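Multiple antibiotic resistance protein MARR (Escherichia coli, PDB 1JGS) represses transcription of the marRAB operon, which activates antibiotic resistance and oxidative stress genes, by binding the marO operator as a winged-helix dimer. Local coordinates at residues K18-L23 / Q36-C41; V52-V57 / G63-M68; V78-N83 / R88-K93. One frame throughout, in Å; residues are numbered along the deposited sequence.

Contact 1. Residues K18-L23 / Q36-C41; sequences KKDRLL and QFKVLC. With SAL (2-hydroxybenzoic acid), chain C.
The ring of Phe37 receives Leu23 obliquely: CD1 of Leu23 stops 4.2 Å from CD2 of Phe37. One face of the ring carries the sulfur of Cys41, a helical turn further on, which lies 3.4 Å above the ring plane and is displaced toward its rim. Both apolar side chains leave their helices with CG anti to the backbone N (chi1 -178° for Leu23, -179° for Phe37), which directs each toward the other helix, so that they meet between the axes of 18-23 and 36-41, 13.1 Å apart. Long or bulky side chains suit such spacing, because the backbones themselves stay well apart. Lys38 runs extended and bends only at the last torsion, crossing Asp20 at about a right angle. There NZ of Lys38 forms a salt bridge with OD1 of Asp20, 3.3 Å long and weak as a hydrogen bond, while Leu23 CD2 packs 4.0 Å from that same NZ. Gln36 turns elsewhere, and its NE2 donates a nearly straight bond of 2.6 Å to O1' of a salicylate; its OE1 is held by Lys75. Val109 and Cys105 of helix 96-118 pack against Leu23 and Phe37. The arrangement joins helix 8-27, whose Lys18 reaches the C-terminal end of the second subunit, to the first helix of the winged helix-turn-helix domain, as is characteristic of MarR-family dimers.

Contact 2. Residues V52-V57 / G63-M68; sequences VELKKV and GALTRM. With SAL (2-hydroxybenzoic acid), chain B; SAL (2-hydroxybenzoic acid), chain C.
Leu65 reaches across to Lys55 and Leu54 and carries most of this apolar contact. From its CB, which projects toward helix 51-58, the chain continues to CG anti to the backbone N (chi1 -174°) and then forks. CD2 of Leu65 lies against helix 51-58, 3.8 Å from both CA and CB of Lys55, while CD1 of Leu65 meets CD2 of Leu54 at 4.3 Å. A branched leucine suits the place because its two methyls can serve two successive residues of one helical turn. Lys55 offers only its root here; its chain leads away, and NZ is bonded to the carbonyl of Val60 in the turn between the helices. Thr66 OG1, also bonded to Leu62 O, accepts a 2.9 Å hydrogen bond from O2 of one salicylate, whose C4 is touched by CG2 of Val52 at 3.7 Å. Met68 bends so that its CE comes 3.6 Å from C1 of the other salicylate. Helices 51-58 and 62-74 form the helix-turn-helix, the latter being the recognition helix as in MarR relatives; Leu54 also packs on Ser42 and Ile43 of helix 34-46, and Met68 on Ala35 and Gln36 of that helix.

Contact 3. Residues V78-N83 / R88-K93; sequences VERLPN and RGVLVK. With SAL (2-hydroxybenzoic acid), chain B.
Strands 78-82 and 90-93 pair antiparallel through two hydrogen-bonded pairs, Glu79 with Lys93 and Leu81 with Leu91, and a further bond, Asn83 N to Gly89 O at 3.1 Å, continues the ladder toward the hairpin tip. On one face Glu79 and Lys93 run side by side, their CG atoms 3.9 Å apart; the charged ends, OE2 of Glu79 and NZ of Lys93, remain 5.0 Å apart, so any attraction is at a distance. Leu81 has its CG between the backbone N and carbonyl carbon (chi1 63°), and its CD2 lies across the aliphatic part of Lys93, 3.6 Å from CD. Leu91 fits between Leu81 and Asn83: CB meets Leu81 CD2, and its CD2 approaches Asn83 ND2 at 3.4 Å, the amide crossing the leucine at about a right angle. The other face bears Arg80 and Val92. CG of Arg80 packs 3.7 Å from Val92 CG1 and 3.4 Å from Val90 CG2, a methylene stem resting on beta-branched residues that suit a strand. Beyond it the chain bends at chi3 (-54°), and NH1 of Arg80 gives a weak, bent hydrogen bond of 2.9 Å to O1' of the salicylate carboxylate, an atom at the edge of the guanidinium and near its plane. Asp70 is a long, weak ion-pair partner of Arg80 NH2. The pairing of a guanidinium with a carboxylate implies that charge probably contributes to salicylate binding here, while apolar contacts and backbone bonds hold the wing together.

How the contacts relate
From the N terminus, helix 8-27 meets helix 34-46 in contact 1, closing a span of 12 residues between its segments, half of them helical. Contact 2 then closes the short turn between helices 51-58 and 62-74, and contact 3 closes the hairpin of the wing. The three lie in series, none nesting within or crossing another. Helix 34-46 links them: Val39 packs on Met68 and Leu54, while Leu40 reaches Val78. Leu54 also touches Val92, joining the helix-turn-helix to the wing. One salicylate is shared by contacts 1 and 2, the other by contacts 2 and 3. Contact 1 ties helix 8-27 to the DNA-binding part, while contacts 2 and 3 hold together its helix-turn-helix and wing.

Contact 1. Residues K18-L23 / Q36-C41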
loop_
_atom_site.group_PDB
_atom_site.type_symbol
_atom_site.label_atom_id
_atom_site.label_comp_id
_atom_site.label_asym_id
_atom_site.label_seq_id
_atom_site.Cartn_x
_atom_site.Cartn_y
_atom_site.Cartn_z
ATOM N N LYS A 18 8.837 3.041 3.129
ATOM C CA LYS A 18 10.238 2.977 2.740
ATOM C C LYS A 18 10.454 1.947 1.643
ATOM O O LYS A 18 11.065 2.237 0.618
ATOM C CB LYS A 18 11.120 2.615 3.941
ATOM C CG LYS A 18 12.604 2.636 3.607
ATOM C CD LYS A 18 13.445 1.928 4.651
ATOM C CE LYS A 18 14.939 1.975 4.304
ATOM N NZ LYS A 18 15.656 3.124 4.940
ATOM N N LYS A 19 9.950 0.743 1.877
ATOM C CA LYS A 19 10.083 -0.363 0.934
ATOM C C LYS A 19 9.631 0.013 -0.476
ATOM O O LYS A 19 10.268 -0.360 -1.464
ATOM C CB LYS A 19 9.284 -1.568 1.446
ATOM C CG LYS A 19 9.454 -2.847 0.642
ATOM C CD LYS A 19 8.318 -3.047 -0.348
ATOM C CE LYS A 19 8.414 -4.415 -1.015
ATOM N NZ LYS A 19 7.242 -4.714 -1.886
ATOM N N ASP A 20 8.535 0.757 -0.573
ATOM C CA ASP A 20 8.041 1.143 -1.884
ATOM C C ASP A 20 8.931 2.212 -2.486
ATOM O O ASP A 20 9.209 2.189 -3.688
ATOM C CB ASP A 20 6.591 1.631 -1.804
ATOM C CG ASP A 20 5.601 0.490 -1.590
ATOM O OD1 ASP A 20 5.847 -0.628 -2.101
ATOM O OD2 ASP A 20 4.568 0.717 -0.921
ATOM N N ARG A 21 9.388 3.135 -1.644
ATOM C CA ARG A 21 10.260 4.217 -2.092
ATOM C C ARG A 21 11.515 3.645 -2.731
ATOM O O ARG A 21 12.008 4.164 -3.728
ATOM C CB ARG A 21 10.653 5.124 -0.923
ATOM C CG ARG A 21 11.684 6.170 -1.306
ATOM C CD ARG A 21 12.052 7.074 -0.149
ATOM N NE ARG A 21 13.173 7.941 -0.500
ATOM C CZ ARG A 21 13.724 8.830 0.321
ATOM N NH1 ARG A 21 13.255 8.975 1.555
ATOM N NH2 ARG A 21 14.744 9.577 -0.090
ATOM N N LEU A 22 12.033 2.573 -2.146
ATOM C CA LEU A 22 13.221 1.938 -2.682
ATOM C C LEU A 22 12.864 1.299 -4.020
ATOM O O LEU A 22 13.629 1.374 -4.982
ATOM C CB LEU A 22 13.744 0.877 -1.705
ATOM C CG LEU A 22 14.161 1.425 -0.336
ATOM C CD1 LEU A 22 14.780 0.323 0.508
ATOM C CD2 LEU A 22 15.161 2.546 -0.527
ATOM N N LEU A 23 11.691 0.679 -4.065
ATOM C CA LEU A 23 11.199 0.025 -5.266
ATOM C C LEU A 23 11.177 1.036 -6.419
ATOM O O LEU A 23 11.782 0.799 -7.467
ATOM C CB LEU A 23 9.796 -0.519 -5.008
ATOM C CG LEU A 23 9.133 -1.286 -6.146
ATOM C CD1 LEU A 23 10.012 -2.459 -6.548
ATOM C CD2 LEU A 23 7.762 -1.757 -5.706
ATOM N N GLN A 36 2.972 -0.690 -12.624
ATOM C CA GLN A 36 2.934 -1.691 -13.700
ATOM C C GLN A 36 3.554 -2.988 -13.189
ATOM O O GLN A 36 3.037 -4.079 -13.449
ATOM C CB GLN A 36 3.705 -1.208 -14.939
ATOM C CG GLN A 36 2.998 -0.134 -15.771
ATOM C CD GLN A 36 3.889 0.467 -16.859
ATOM O OE1 GLN A 36 4.911 -0.106 -17.239
ATOM N NE2 GLN A 36 3.493 1.615 -17.369
ATOM N N PHE A 37 4.656 -2.869 -12.451
ATOM C CA PHE A 37 5.333 -4.051 -11.909
ATOM C C PHE A 37 4.409 -4.826 -10.959
ATOM O O PHE A 37 4.298 -6.052 -11.047
ATOM C CB PHE A 37 6.611 -3.641 -11.179
ATOM C CG PHE A 37 7.377 -4.794 -10.607
ATOM C CD1 PHE A 37 7.648 -5.921 -11.383
ATOM C CD2 PHE A 37 7.843 -4.753 -9.298
ATOM C CE1 PHE A 37 8.372 -6.994 -10.868
ATOM C CE2 PHE A 37 8.571 -5.822 -8.771
ATOM C CZ PHE A 37 8.835 -6.949 -9.561
ATOM N N LYS A 38 3.731 -4.105 -10.070
ATOM C CA LYS A 38 2.802 -4.720 -9.124
ATOM C C LYS A 38 1.682 -5.448 -9.886
ATOM O O LYS A 38 1.348 -6.595 -9.575
ATOM C CB LYS A 38 2.194 -3.648 -8.213
ATOM C CG LYS A 38 3.204 -2.905 -7.348
ATOM C CD LYS A 38 2.540 -1.756 -6.590
ATOM C CE LYS A 38 3.518 -1.041 -5.659
ATOM N NZ LYS A 38 3.980 -1.914 -4.542
ATOM N N VAL A 39 1.097 -4.785 -10.879
ATOM C CA VAL A 39 0.043 -5.429 -11.656
ATOM C C VAL A 39 0.551 -6.710 -12.315
ATOM O O VAL A 39 -0.195 -7.683 -12.415
ATOM C CB VAL A 39 -0.518 -4.490 -12.744
ATOM C CG1 VAL A 39 -1.368 -5.271 -13.738
ATOM C CG2 VAL A 39 -1.360 -3.394 -12.087
ATOM N N LEU A 40 1.808 -6.726 -12.755
ATOM C CA LEU A 40 2.354 -7.934 -13.389
ATOM C C LEU A 40 2.560 -9.069 -12.375
ATOM O O LEU A 40 2.241 -10.227 -12.645
ATOM C CB LEU A 40 3.701 -7.663 -14.085
ATOM C CG LEU A 40 3.809 -6.840 -15.371
ATOM C CD1 LEU A 40 5.260 -6.897 -15.868
ATOM C CD2 LEU A 40 2.880 -7.371 -16.432
ATOM N N CYS A 41 3.099 -8.736 -11.212
ATOM C CA CYS A 41 3.337 -9.751 -10.199
ATOM C C CYS A 41 2.019 -10.359 -9.738
ATOM O O CYS A 41 1.943 -11.558 -9.466
ATOM C CB CYS A 41 4.079 -9.142 -9.014
ATOM S SG CYS A 41 5.726 -8.536 -9.422
HETATM C "C1'" SAL C . 0.154 3.252 -16.200
HETATM O "O1'" SAL C . 1.343 2.976 -16.721
HETATM O "O2'" SAL C . -0.893 3.235 -16.907
HETATM C C1 SAL C . 0.157 3.576 -14.757
HETATM C C2 SAL C . -1.096 3.895 -14.065
HETATM C C3 SAL C . -1.107 4.210 -12.672
HETATM C C4 SAL C . 0.086 4.226 -11.929
HETATM C C5 SAL C . 1.450 3.883 -12.674
HETATM C C6 SAL C . 1.395 3.579 -14.032
HETATM O O2 SAL C . -2.316 3.910 -14.704
#

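Contact 2. Residues V52-V57 / G63-M68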
loop_
_atom_site.group_PDB
_atom_site.type_symbol
_atom_site.label_atom_id
_atom_site.label_comp_id
_atom_site.label_asym_id
_atom_site.label_seq_id
_atom_site.Cartn_x
_atom_site.Cartn_y
_atom_site.Cartn_z
ATOM N N VAL A 52 -11.775 -7.374 -12.806
ATOM C CA VAL A 52 -12.463 -6.997 -11.575
ATOM C C VAL A 52 -11.839 -7.659 -10.348
ATOM O O VAL A 52 -11.658 -7.010 -9.317
ATOM C CB VAL A 52 -13.944 -7.354 -11.637
ATOM C CG1 VAL A 52 -14.617 -6.935 -10.346
ATOM C CG2 VAL A 52 -14.594 -6.667 -12.837
ATOM N N GLU A 53 -11.514 -8.947 -10.450
ATOM C CA GLU A 53 -10.879 -9.649 -9.337
ATOM C C GLU A 53 -9.527 -8.969 -9.092
ATOM O O GLU A 53 -9.116 -8.743 -7.952
ATOM C CB GLU A 53 -10.660 -11.122 -9.691
ATOM C CG GLU A 53 -10.036 -11.963 -8.580
ATOM C CD GLU A 53 -11.028 -12.353 -7.497
ATOM O OE1 GLU A 53 -11.594 -11.450 -6.845
ATOM O OE2 GLU A 53 -11.240 -13.570 -7.298
ATOM N N LEU A 54 -8.839 -8.638 -10.179
ATOM C CA LEU A 54 -7.549 -7.973 -10.080
ATOM C C LEU A 54 -7.754 -6.599 -9.429
ATOM O O LEU A 54 -6.925 -6.125 -8.644
ATOM C CB LEU A 54 -6.943 -7.819 -11.481
ATOM C CG LEU A 54 -5.575 -7.144 -11.598
ATOM C CD1 LEU A 54 -4.553 -7.851 -10.721
ATOM C CD2 LEU A 54 -5.148 -7.169 -13.061
ATOM N N LYS A 55 -8.874 -5.970 -9.763
ATOM C CA LYS A 55 -9.223 -4.662 -9.222
ATOM C C LYS A 55 -9.337 -4.754 -7.695
ATOM O O LYS A 55 -8.888 -3.869 -6.965
ATOM C CB LYS A 55 -10.559 -4.198 -9.829
ATOM C CG LYS A 55 -11.035 -2.831 -9.360
ATOM C CD LYS A 55 -12.529 -2.851 -9.052
ATOM C CE LYS A 55 -12.993 -1.543 -8.391
ATOM N NZ LYS A 55 -12.273 -1.209 -7.105
ATOM N N LYS A 56 -9.936 -5.843 -7.225
ATOM C CA LYS A 56 -10.122 -6.069 -5.795
ATOM C C LYS A 56 -8.809 -6.379 -5.098
ATOM O O LYS A 56 -8.554 -5.895 -3.998
ATOM C CB LYS A 56 -11.092 -7.232 -5.553
ATOM C CG LYS A 56 -12.511 -6.998 -6.043
ATOM C CD LYS A 56 -13.435 -8.146 -5.625
ATOM C CE LYS A 56 -13.603 -8.221 -4.107
ATOM N NZ LYS A 56 -14.261 -7.002 -3.547
ATOM N N VAL A 57 -7.978 -7.198 -5.737
ATOM C CA VAL A 57 -6.697 -7.576 -5.155
ATOM C C VAL A 57 -5.738 -6.403 -5.011
ATOM O O VAL A 57 -4.955 -6.352 -4.072
ATOM C CB VAL A 57 -6.001 -8.640 -6.003
ATOM C CG1 VAL A 57 -4.660 -8.995 -5.384
ATOM C CG2 VAL A 57 -6.890 -9.864 -6.121
ATOM N N GLY A 63 -11.126 2.497 -13.286
ATOM C CA GLY A 63 -10.739 3.301 -14.432
ATOM C C GLY A 63 -9.245 3.293 -14.698
ATOM O O GLY A 63 -8.806 3.172 -15.844
ATOM N N ALA A 64 -8.456 3.408 -13.636
ATOM C CA ALA A 64 -7.003 3.441 -13.770
ATOM C C ALA A 64 -6.453 2.066 -14.111
ATOM O O ALA A 64 -5.368 1.952 -14.676
ATOM C CB ALA A 64 -6.378 3.943 -12.483
ATOM N N LEU A 65 -7.207 1.024 -13.768
ATOM C CA LEU A 65 -6.789 -0.344 -14.043
ATOM C C LEU A 65 -6.943 -0.634 -15.530
ATOM O O LEU A 65 -6.043 -1.199 -16.168
ATOM C CB LEU A 65 -7.637 -1.330 -13.236
ATOM C CG LEU A 65 -7.162 -2.780 -13.356
ATOM C CD1 LEU A 65 -5.799 -2.888 -12.704
ATOM C CD2 LEU A 65 -8.152 -3.729 -12.702
ATOM N N THR A 66 -8.088 -0.226 -16.068
ATOM C CA THR A 66 -8.421 -0.409 -17.470
ATOM C C THR A 66 -7.372 0.231 -18.351
ATOM O O THR A 66 -6.891 -0.385 -19.304
ATOM C CB THR A 66 -9.786 0.239 -17.806
ATOM O OG1 THR A 66 -10.752 -0.127 -16.813
ATOM C CG2 THR A 66 -10.274 -0.225 -19.173
ATOM N N ARG A 67 -7.029 1.480 -18.047
ATOM C CA ARG A 67 -6.015 2.185 -18.828
ATOM C C ARG A 67 -4.699 1.462 -18.618
ATOM O O ARG A 67 -3.927 1.286 -19.545
ATOM C CB ARG A 67 -5.883 3.654 -18.379
ATOM C CG ARG A 67 -7.142 4.485 -18.567
ATOM C CD ARG A 67 -6.836 5.983 -18.623
ATOM N NE ARG A 67 -6.152 6.477 -17.430
ATOM C CZ ARG A 67 -6.733 6.645 -16.246
ATOM N NH1 ARG A 67 -8.021 6.363 -16.080
ATOM N NH2 ARG A 67 -6.026 7.101 -15.222
ATOM N N MET A 68 -4.457 1.044 -17.384
ATOM C CA MET A 68 -3.239 0.318 -17.032
ATOM C C MET A 68 -3.131 -0.979 -17.846
ATOM O O MET A 68 -2.083 -1.282 -18.431
ATOM C CB MET A 68 -3.254 -0.026 -15.537
ATOM C CG MET A 68 -2.238 -1.083 -15.125
ATOM S SD MET A 68 -0.559 -0.491 -15.251
ATOM C CE MET A 68 -0.345 0.188 -13.561
HETATM C "C1'" SAL B . -10.999 -4.872 -19.180
HETATM O "O1'" SAL B . -11.166 -5.747 -20.165
HETATM O "O2'" SAL B . -10.027 -4.103 -19.173
HETATM C C1 SAL B . -12.023 -4.875 -18.115
HETATM C C2 SAL B . -11.914 -3.951 -16.995
HETATM C C3 SAL B . -12.878 -3.933 -15.959
HETATM C C4 SAL B . -13.964 -4.806 -15.981
HETATM C C5 SAL B . -14.108 -5.818 -17.184
HETATM C C6 SAL B . -13.132 -5.794 -18.175
HETATM O O2 SAL B . -10.893 -3.061 -16.880
HETATM C "C1'" SAL C . 0.154 3.252 -16.200
HETATM O "O1'" SAL C . 1.343 2.976 -16.721
HETATM O "O2'" SAL C . -0.893 3.235 -16.907
HETATM C C1 SAL C . 0.157 3.576 -14.757
HETATM C C2 SAL C . -1.096 3.895 -14.065
HETATM C C3 SAL C . -1.107 4.210 -12.672
HETATM C C4 SAL C . 0.086 4.226 -11.929
HETATM C C5 SAL C . 1.450 3.883 -12.674
HETATM C C6 SAL C . 1.395 3.579 -14.032
HETATM O O2 SAL C . -2.316 3.910 -14.704
#

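Contact 3. Residues V78-N83 / R88-K93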
loop_
_atom_site.group_PDB
_atom_site.type_symbol
_atom_site.label_atom_id
_atom_site.label_comp_id
_atom_site.label_asym_id
_atom_site.label_seq_id
_atom_site.Cartn_x
_atom_site.Cartn_y
_atom_site.Cartn_z
ATOM N N VAL A 78 0.949 -8.129 -21.442
ATOM C CA VAL A 78 -0.284 -8.765 -20.997
ATOM C C VAL A 78 -1.213 -9.047 -22.168
ATOM O O VAL A 78 -1.177 -8.342 -23.175
ATOM C CB VAL A 78 -1.009 -7.845 -19.978
ATOM C CG1 VAL A 78 -2.398 -8.364 -19.677
ATOM C CG2 VAL A 78 -0.184 -7.736 -18.695
ATOM N N GLU A 79 -2.031 -10.086 -22.046
ATOM C CA GLU A 79 -2.980 -10.416 -23.099
ATOM C C GLU A 79 -4.280 -10.864 -22.451
ATOM O O GLU A 79 -4.284 -11.363 -21.316
ATOM C CB GLU A 79 -2.432 -11.506 -24.036
ATOM C CG GLU A 79 -2.435 -12.925 -23.507
ATOM C CD GLU A 79 -1.717 -13.878 -24.462
ATOM O OE1 GLU A 79 -0.521 -13.662 -24.705
ATOM O OE2 GLU A 79 -2.331 -14.837 -24.984
ATOM N N ARG A 80 -5.369 -10.663 -23.180
ATOM C CA ARG A 80 -6.712 -10.988 -22.731
ATOM C C ARG A 80 -7.288 -12.229 -23.412
ATOM O O ARG A 80 -7.180 -12.393 -24.631
ATOM C CB ARG A 80 -7.626 -9.804 -23.030
ATOM C CG ARG A 80 -8.450 -9.325 -21.872
ATOM C CD ARG A 80 -9.152 -8.070 -22.287
ATOM N NE ARG A 80 -8.171 -7.117 -22.780
ATOM C CZ ARG A 80 -7.857 -5.972 -22.183
ATOM N NH1 ARG A 80 -8.458 -5.621 -21.059
ATOM N NH2 ARG A 80 -6.927 -5.184 -22.713
ATOM N N LEU A 81 -7.908 -13.101 -22.626
ATOM C CA LEU A 81 -8.522 -14.293 -23.190
ATOM C C LEU A 81 -9.929 -14.417 -22.621
ATOM O O LEU A 81 -10.248 -13.817 -21.595
ATOM C CB LEU A 81 -7.717 -15.547 -22.857
ATOM C CG LEU A 81 -7.607 -15.905 -21.378
ATOM C CD1 LEU A 81 -7.545 -17.417 -21.224
ATOM C CD2 LEU A 81 -6.368 -15.239 -20.778
ATOM N N PRO A 82 -10.796 -15.187 -23.295
ATOM C CA PRO A 82 -12.172 -15.360 -22.820
ATOM C C PRO A 82 -12.184 -16.105 -21.495
ATOM O O PRO A 82 -11.373 -17.007 -21.279
ATOM C CB PRO A 82 -12.830 -16.161 -23.944
ATOM C CG PRO A 82 -12.024 -15.767 -25.168
ATOM C CD PRO A 82 -10.618 -15.803 -24.623
ATOM N N ASN A 83 -13.085 -15.711 -20.602
ATOM C CA ASN A 83 -13.196 -16.362 -19.302
ATOM C C ASN A 83 -14.093 -17.583 -19.479
ATOM O O ASN A 83 -15.251 -17.457 -19.866
ATOM C CB ASN A 83 -13.811 -15.410 -18.268
ATOM C CG ASN A 83 -13.827 -16.003 -16.865
ATOM O OD1 ASN A 83 -14.174 -17.164 -16.680
ATOM N ND2 ASN A 83 -13.460 -15.204 -15.870
ATOM N N ARG A 88 -19.297 -13.512 -20.692
ATOM C CA ARG A 88 -19.543 -12.089 -20.862
ATOM C C ARG A 88 -18.292 -11.371 -20.362
ATOM O O ARG A 88 -18.243 -10.146 -20.299
ATOM C CB ARG A 88 -20.756 -11.665 -20.026
ATOM C CG ARG A 88 -21.222 -10.237 -20.271
ATOM C CD ARG A 88 -22.008 -10.125 -21.573
ATOM N NE ARG A 88 -23.342 -10.705 -21.455
ATOM C CZ ARG A 88 -24.330 -10.158 -20.757
ATOM N NH1 ARG A 88 -24.135 -9.011 -20.118
ATOM N NH2 ARG A 88 -25.507 -10.766 -20.680
ATOM N N GLY A 89 -17.276 -12.150 -20.011
ATOM C CA GLY A 89 -16.053 -11.565 -19.493
ATOM C C GLY A 89 -14.766 -12.148 -20.031
ATOM O O GLY A 89 -14.768 -13.066 -20.855
ATOM N N VAL A 90 -13.653 -11.603 -19.558
ATOM C CA VAL A 90 -12.346 -12.056 -19.997
ATOM C C VAL A 90 -11.403 -12.195 -18.831
ATOM O O VAL A 90 -11.706 -11.778 -17.708
ATOM C CB VAL A 90 -11.694 -11.074 -21.001
ATOM C CG1 VAL A 90 -12.558 -10.950 -22.228
ATOM C CG2 VAL A 90 -11.470 -9.718 -20.350
ATOM N N LEU A 91 -10.253 -12.791 -19.108
ATOM C CA LEU A 91 -9.231 -12.983 -18.102
ATOM C C LEU A 91 -8.030 -12.296 -18.712
ATOM O O LEU A 91 -7.981 -12.063 -19.922
ATOM C CB LEU A 91 -8.906 -14.478 -17.901
ATOM C CG LEU A 91 -9.939 -15.467 -17.328
ATOM C CD1 LEU A 91 -9.513 -16.876 -17.682
ATOM C CD2 LEU A 91 -10.071 -15.329 -15.808
ATOM N N VAL A 92 -7.068 -11.955 -17.876
ATOM C CA VAL A 92 -5.866 -11.350 -18.385
ATOM C C VAL A 92 -4.756 -12.189 -17.815
ATOM O O VAL A 92 -4.823 -12.622 -16.661
ATOM C CB VAL A 92 -5.705 -9.880 -17.931
ATOM C CG1 VAL A 92 -6.837 -9.011 -18.536
ATOM C CG2 VAL A 92 -5.707 -9.801 -16.414
ATOM N N LYS A 93 -3.755 -12.458 -18.639
ATOM C CA LYS A 93 -2.607 -13.232 -18.206
ATOM C C LYS A 93 -1.411 -12.573 -18.854
ATOM O O LYS A 93 -1.558 -11.763 -19.779
ATOM C CB LYS A 93 -2.736 -14.680 -18.679
ATOM C CG LYS A 93 -2.599 -14.864 -20.181
ATOM C CD LYS A 93 -2.962 -16.278 -20.581
ATOM C CE LYS A 93 -1.908 -16.880 -21.476
ATOM N NZ LYS A 93 -0.581 -16.952 -20.793
HETATM C "C1'" SAL B . -10.999 -4.872 -19.180
HETATM O "O1'" SAL B . -11.166 -5.747 -20.165
HETATM O "O2'" SAL B . -10.027 -4.103 -19.173
HETATM C C1 SAL B . -12.023 -4.875 -18.115
HETATM C C2 SAL B . -11.914 -3.951 -16.995
HETATM C C3 SAL B . -12.878 -3.933 -15.959
HETATM C C4 SAL B . -13.964 -4.806 -15.981
HETATM C C5 SAL B . -14.108 -5.818 -17.184
HETATM C C6 SAL B . -13.132 -5.794 -18.175
HETATM O O2 SAL B . -10.893 -3.061 -16.880
#